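Long-range contact in hypothetical sugar ABC-transporter sugar binding protein (Arthrobacter globiformis, PDB 7BVT), which probably serves as the substrate-binding component of an ABC transporter, capturing cyclic alpha-maltosyl-1,6-maltose for uptake into the bacterium: residues G26-G38 / S56-F70. Residues are numbered along the deposited sequence; the frame is centred on the assembly and turned at random.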
loop_
_atom_site.group_PDB
_atom_site.type_symbol
_atom_site.label_atom_id
_atom_site.label_comp_id
_atom_site.label_asym_id
_atom_site.label_seq_id
_atom_site.Cartn_x
_atom_site.Cartn_y
_atom_site.Cartn_z
ATOM N N GLY A 26 -29.368 -21.298 17.383
ATOM C CA GLY A 26 -28.952 -19.910 16.956
ATOM C C GLY A 26 -27.616 -19.926 16.214
ATOM O O GLY A 26 -26.951 -20.958 16.136
ATOM N N PRO A 27 -27.204 -18.813 15.580
ATOM C CA PRO A 27 -25.975 -18.810 14.770
ATOM C C PRO A 27 -24.658 -18.946 15.548
ATOM O O PRO A 27 -24.603 -18.706 16.738
ATOM C CB PRO A 27 -26.029 -17.450 14.069
ATOM C CG PRO A 27 -26.843 -16.594 15.027
ATOM C CD PRO A 27 -27.924 -17.533 15.531
ATOM N N VAL A 28 -23.592 -19.341 14.857
ATOM C CA VAL A 28 -22.217 -19.235 15.415
ATOM C C VAL A 28 -21.887 -17.735 15.484
ATOM O O VAL A 28 -22.021 -17.049 14.429
ATOM C CB VAL A 28 -21.183 -19.991 14.557
ATOM C CG1 VAL A 28 -19.752 -19.795 15.089
ATOM C CG2 VAL A 28 -21.513 -21.470 14.414
ATOM N N GLU A 29 -21.503 -17.240 16.656
ATOM C CA GLU A 29 -21.183 -15.808 16.870
ATOM C C GLU A 29 -19.719 -15.602 16.505
ATOM O O GLU A 29 -18.881 -16.350 16.999
ATOM C CB GLU A 29 -21.445 -15.401 18.318
ATOM C CG GLU A 29 -22.867 -15.726 18.748
ATOM C CD GLU A 29 -23.930 -14.768 18.244
ATOM O OE1 GLU A 29 -23.553 -13.667 17.770
ATOM O OE2 GLU A 29 -25.147 -15.113 18.334
ATOM N N VAL A 30 -19.449 -14.659 15.617
ATOM C CA VAL A 30 -18.095 -14.379 15.093
ATOM C C VAL A 30 -17.856 -12.886 15.302
ATOM O O VAL A 30 -18.630 -12.049 14.821
ATOM C CB VAL A 30 -18.004 -14.816 13.616
ATOM C CG1 VAL A 30 -16.733 -14.322 12.929
ATOM C CG2 VAL A 30 -18.106 -16.322 13.457
ATOM N N THR A 31 -16.792 -12.588 15.993
ATOM C CA THR A 31 -16.403 -11.195 16.229
ATOM C C THR A 31 -15.372 -10.733 15.191
ATOM O O THR A 31 -14.470 -11.507 14.864
ATOM C CB THR A 31 -15.897 -11.010 17.639
ATOM O OG1 THR A 31 -14.776 -11.859 17.863
ATOM C CG2 THR A 31 -17.024 -11.277 18.631
ATOM N N VAL A 32 -15.506 -9.500 14.752
ATOM C CA VAL A 32 -14.580 -8.851 13.779
ATOM C C VAL A 32 -14.122 -7.553 14.403
ATOM O O VAL A 32 -15.002 -6.766 14.741
ATOM C CB VAL A 32 -15.235 -8.579 12.427
ATOM C CG1 VAL A 32 -14.259 -7.850 11.519
ATOM C CG2 VAL A 32 -15.722 -9.847 11.780
ATOM N N TRP A 33 -12.833 -7.355 14.533
ATOM C CA TRP A 33 -12.273 -6.041 14.888
ATOM C C TRP A 33 -11.617 -5.430 13.655
ATOM O O TRP A 33 -10.885 -6.147 12.944
ATOM C CB TRP A 33 -11.274 -6.126 16.004
ATOM C CG TRP A 33 -11.778 -6.660 17.309
ATOM C CD1 TRP A 33 -13.060 -6.903 17.652
ATOM C CD2 TRP A 33 -10.997 -6.930 18.472
ATOM N NE1 TRP A 33 -13.121 -7.343 18.946
ATOM C CE2 TRP A 33 -11.892 -7.366 19.475
ATOM C CE3 TRP A 33 -9.643 -6.846 18.762
ATOM C CZ2 TRP A 33 -11.458 -7.781 20.733
ATOM C CZ3 TRP A 33 -9.223 -7.199 20.029
ATOM C CH2 TRP A 33 -10.118 -7.670 20.982
ATOM N N HIS A 34 -11.855 -4.147 13.431
ATOM C CA HIS A 34 -11.304 -3.422 12.272
ATOM C C HIS A 34 -11.026 -2.006 12.745
ATOM O O HIS A 34 -11.465 -1.714 13.866
ATOM C CB HIS A 34 -12.244 -3.437 11.107
ATOM C CG HIS A 34 -13.488 -2.700 11.437
ATOM N ND1 HIS A 34 -13.579 -1.334 11.259
ATOM C CD2 HIS A 34 -14.684 -3.150 11.892
ATOM C CE1 HIS A 34 -14.823 -0.963 11.575
ATOM N NE2 HIS A 34 -15.523 -2.039 11.994
ATOM N N TYR A 35 -10.377 -1.201 11.927
ATOM C CA TYR A 35 -10.040 0.199 12.320
ATOM C C TYR A 35 -10.731 1.194 11.393
ATOM O O TYR A 35 -10.378 2.384 11.460
ATOM C CB TYR A 35 -8.520 0.425 12.450
ATOM C CG TYR A 35 -7.665 0.074 11.252
ATOM C CD1 TYR A 35 -7.896 0.622 10.008
ATOM C CD2 TYR A 35 -6.595 -0.786 11.375
ATOM C CE1 TYR A 35 -7.113 0.307 8.893
ATOM C CE2 TYR A 35 -5.786 -1.087 10.287
ATOM C CZ TYR A 35 -6.048 -0.539 9.050
ATOM O OH TYR A 35 -5.214 -0.854 8.001
ATOM N N TRP A 36 -11.650 0.772 10.543
ATOM C CA TRP A 36 -12.322 1.705 9.607
ATOM C C TRP A 36 -13.174 2.729 10.386
ATOM O O TRP A 36 -13.854 2.345 11.382
ATOM C CB TRP A 36 -13.166 0.954 8.581
ATOM C CG TRP A 36 -12.328 0.181 7.604
ATOM C CD1 TRP A 36 -11.291 0.631 6.837
ATOM C CD2 TRP A 36 -12.519 -1.185 7.226
ATOM N NE1 TRP A 36 -10.836 -0.354 6.008
ATOM C CE2 TRP A 36 -11.554 -1.488 6.238
ATOM C CE3 TRP A 36 -13.400 -2.186 7.633
ATOM C CZ2 TRP A 36 -11.452 -2.755 5.665
ATOM C CZ3 TRP A 36 -13.317 -3.423 7.038
ATOM C CH2 TRP A 36 -12.341 -3.702 6.096
ATOM N N ASP A 37 -13.204 3.933 9.823
ATOM C CA ASP A 37 -14.071 5.052 10.243
ATOM C C ASP A 37 -14.901 5.516 9.055
ATOM O O ASP A 37 -14.662 5.112 7.904
ATOM C CB ASP A 37 -13.235 6.233 10.740
ATOM C CG ASP A 37 -12.383 5.907 11.955
ATOM O OD1 ASP A 37 -12.857 5.139 12.829
ATOM O OD2 ASP A 37 -11.245 6.412 12.014
ATOM N N GLY A 38 -15.828 6.422 9.325
ATOM C CA GLY A 38 -16.425 7.212 8.239
ATOM C C GLY A 38 -17.167 6.341 7.265
ATOM O O GLY A 38 -17.833 5.416 7.716
ATOM N N SER A 56 -28.630 -17.829 8.474
ATOM C CA SER A 56 -28.857 -17.981 9.930
ATOM C C SER A 56 -27.825 -18.890 10.590
ATOM O O SER A 56 -28.058 -19.256 11.751
ATOM C CB SER A 56 -30.283 -18.505 10.137
ATOM O OG SER A 56 -31.169 -17.442 9.836
ATOM N N ASP A 57 -26.705 -19.190 9.943
ATOM C CA ASP A 57 -25.644 -20.088 10.474
ATOM C C ASP A 57 -24.540 -19.314 11.169
ATOM O O ASP A 57 -23.930 -19.894 12.093
ATOM C CB ASP A 57 -25.022 -20.924 9.368
ATOM C CG ASP A 57 -26.068 -21.773 8.704
ATOM O OD1 ASP A 57 -26.698 -22.520 9.447
ATOM O OD2 ASP A 57 -26.272 -21.598 7.495
ATOM N N VAL A 58 -24.295 -18.063 10.755
ATOM C CA VAL A 58 -23.222 -17.201 11.309
ATOM C C VAL A 58 -23.821 -15.831 11.579
ATOM O O VAL A 58 -24.543 -15.316 10.712
ATOM C CB VAL A 58 -22.043 -17.121 10.329
ATOM C CG1 VAL A 58 -20.901 -16.283 10.876
ATOM C CG2 VAL A 58 -21.558 -18.491 9.944
ATOM N N ARG A 59 -23.452 -15.223 12.714
ATOM C CA ARG A 59 -23.769 -13.812 13.012
ATOM C C ARG A 59 -22.444 -13.100 13.288
ATOM O O ARG A 59 -21.715 -13.527 14.228
ATOM C CB ARG A 59 -24.714 -13.660 14.208
ATOM C CG ARG A 59 -24.868 -12.228 14.698
ATOM C CD ARG A 59 -26.076 -11.994 15.612
ATOM N NE ARG A 59 -26.323 -10.550 15.803
ATOM C CZ ARG A 59 -26.865 -9.726 14.888
ATOM N NH1 ARG A 59 -27.247 -10.179 13.700
ATOM N NH2 ARG A 59 -27.032 -8.443 15.162
ATOM N N ILE A 60 -22.172 -12.083 12.467
ATOM C CA ILE A 60 -20.950 -11.251 12.557
ATOM C C ILE A 60 -21.270 -10.068 13.469
ATOM O O ILE A 60 -22.286 -9.374 13.218
ATOM C CB ILE A 60 -20.492 -10.752 11.174
ATOM C CG1 ILE A 60 -20.045 -11.908 10.260
ATOM C CG2 ILE A 60 -19.408 -9.676 11.359
ATOM C CD1 ILE A 60 -18.756 -12.585 10.675
ATOM N N SER A 61 -20.424 -9.871 14.458
ATOM C CA SER A 61 -20.419 -8.690 15.343
ATOM C C SER A 61 -19.119 -7.953 15.095
ATOM O O SER A 61 -18.104 -8.421 15.557
ATOM C CB SER A 61 -20.557 -9.040 16.796
ATOM O OG SER A 61 -21.822 -9.619 17.003
ATOM N N ALA A 62 -19.229 -6.810 14.453
ATOM C CA ALA A 62 -18.071 -5.991 14.066
ATOM C C ALA A 62 -17.914 -4.890 15.098
ATOM O O ALA A 62 -18.975 -4.326 15.471
ATOM C CB ALA A 62 -18.306 -5.459 12.698
ATOM N N SER A 63 -16.682 -4.587 15.479
ATOM C CA SER A 63 -16.307 -3.428 16.343
ATOM C C SER A 63 -15.135 -2.661 15.738
ATOM O O SER A 63 -14.149 -3.283 15.262
ATOM C CB SER A 63 -16.006 -3.863 17.719
ATOM O OG SER A 63 -17.107 -4.590 18.254
ATOM N N ASN A 64 -15.191 -1.347 15.830
ATOM C CA ASN A 64 -14.039 -0.473 15.534
ATOM C C ASN A 64 -13.083 -0.488 16.715
ATOM O O ASN A 64 -13.529 -0.409 17.875
ATOM C CB ASN A 64 -14.467 0.960 15.223
ATOM C CG ASN A 64 -13.278 1.892 15.189
ATOM O OD1 ASN A 64 -12.774 2.350 16.239
ATOM N ND2 ASN A 64 -12.737 2.067 13.989
ATOM N N VAL A 65 -11.803 -0.626 16.437
ATOM C CA VAL A 65 -10.684 -0.403 17.365
ATOM C C VAL A 65 -9.798 0.627 16.682
ATOM O O VAL A 65 -9.419 0.427 15.523
ATOM C CB VAL A 65 -9.909 -1.702 17.650
ATOM C CG1 VAL A 65 -8.721 -1.458 18.541
ATOM C CG2 VAL A 65 -10.786 -2.811 18.183
ATOM N N PRO A 66 -9.464 1.777 17.330
ATOM C CA PRO A 66 -8.593 2.773 16.719
ATOM C C PRO A 66 -7.273 2.185 16.199
ATOM O O PRO A 66 -6.670 1.327 16.815
ATOM C CB PRO A 66 -8.366 3.800 17.836
ATOM C CG PRO A 66 -9.596 3.661 18.667
ATOM C CD PRO A 66 -9.877 2.173 18.694
ATOM N N ASN A 67 -6.895 2.661 15.026
ATOM C CA ASN A 67 -5.699 2.209 14.283
ATOM C C ASN A 67 -4.530 2.189 15.266
ATOM O O ASN A 67 -3.837 1.155 15.378
ATOM C CB ASN A 67 -5.475 3.060 13.024
ATOM C CG ASN A 67 -4.248 2.611 12.254
ATOM O OD1 ASN A 67 -3.120 2.806 12.717
ATOM N ND2 ASN A 67 -4.456 1.992 11.092
ATOM N N SER A 68 -4.320 3.300 15.995
ATOM C CA SER A 68 -3.140 3.462 16.873
ATOM C C SER A 68 -3.177 2.522 18.080
ATOM O O SER A 68 -2.089 2.299 18.634
ATOM C CB SER A 68 -2.984 4.909 17.332
ATOM O OG SER A 68 -4.181 5.365 17.959
ATOM N N ASP A 69 -4.343 2.001 18.461
ATOM C CA ASP A 69 -4.538 1.137 19.659
ATOM C C ASP A 69 -4.600 -0.354 19.273
ATOM O O ASP A 69 -4.694 -1.183 20.138
ATOM C CB ASP A 69 -5.835 1.522 20.367
ATOM C CG ASP A 69 -5.832 2.970 20.860
ATOM O OD1 ASP A 69 -4.755 3.430 21.244
ATOM O OD2 ASP A 69 -6.870 3.649 20.707
ATOM N N PHE A 70 -4.594 -0.681 17.992
ATOM C CA PHE A 70 -5.095 -2.011 17.526
ATOM C C PHE A 70 -4.130 -3.127 17.936
ATOM O O PHE A 70 -4.554 -4.161 18.491
ATOM C CB PHE A 70 -5.300 -1.934 16.004
ATOM C CG PHE A 70 -6.164 -3.024 15.422
ATOM C CD1 PHE A 70 -5.628 -4.279 15.172
ATOM C CD2 PHE A 70 -7.476 -2.776 15.046
ATOM C CE1 PHE A 70 -6.400 -5.259 14.570
ATOM C CE2 PHE A 70 -8.249 -3.772 14.467
ATOM C CZ PHE A 70 -7.708 -5.026 14.254
HETATM O O HOH W 1 -21.522 -12.381 16.938
HETATM O O HOH W 2 -12.528 4.985 15.999
#
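Y35 meets V65 and N67 just past the end of strand 28-34. Y35 CB rests 3.2 Å from V65 O and lies loosely against F70 CD2, which sits at the edge of the Y35 ring. With CG set between the backbone N and the carbonyl carbon (chi1 55°), the ring runs alongside N67, whose CB lies by Y35 CB and CG. N67 ND2 sits 3.4 Å above the Y35 ring plane and over its centre, nearest CE2 and CD2, with ring and amide planes 53° apart. At the tip, OH leaves the contact and hydrogen-bonds E297; the same side chain touches D90, a residue of the sugar pocket. F70 turns its own edge to W33 O, at CZ. Just beside this, N64 stretches past the H34 ring, its CA over one face of the imidazole and its amide nearly perpendicular to it. N64 ND2 bonds W36 O at 2.8 Å, coming from above the carbonyl plane, while N64 OD1 accepts a hydrogen bond from a water that also donates to D37 OD1. H34 ND1 accepts a bent hydrogen bond from W36 N, which lies in the ring plane, an arrangement that should hold the imidazole's rotation.

Further back, strands 28-34 and 58-64 run parallel, joined by helix 38-53 in a beta-alpha-beta crossover of the periplasmic-binding-protein fold; 86-90 pairs with the other edge of 28-34. Backbone bonds alternate in direction down the ladder, from V28 N to D57 O up to V65 N to H34 O (2.8 Å). On the V28, V30 and V32 face, I60 CD1 presses tightly on V30 CG1 (3.5 Å), I60 CG2 meets V32 CG2 (3.7 Å), and A311 and F315 of helix 306-319 pack over this layer. On the reverse side, E29 bends at chi2 (-77°) to lay OE1 along the aliphatic part of R59. One water ties E29 OE1, R59 O and S61 OG together.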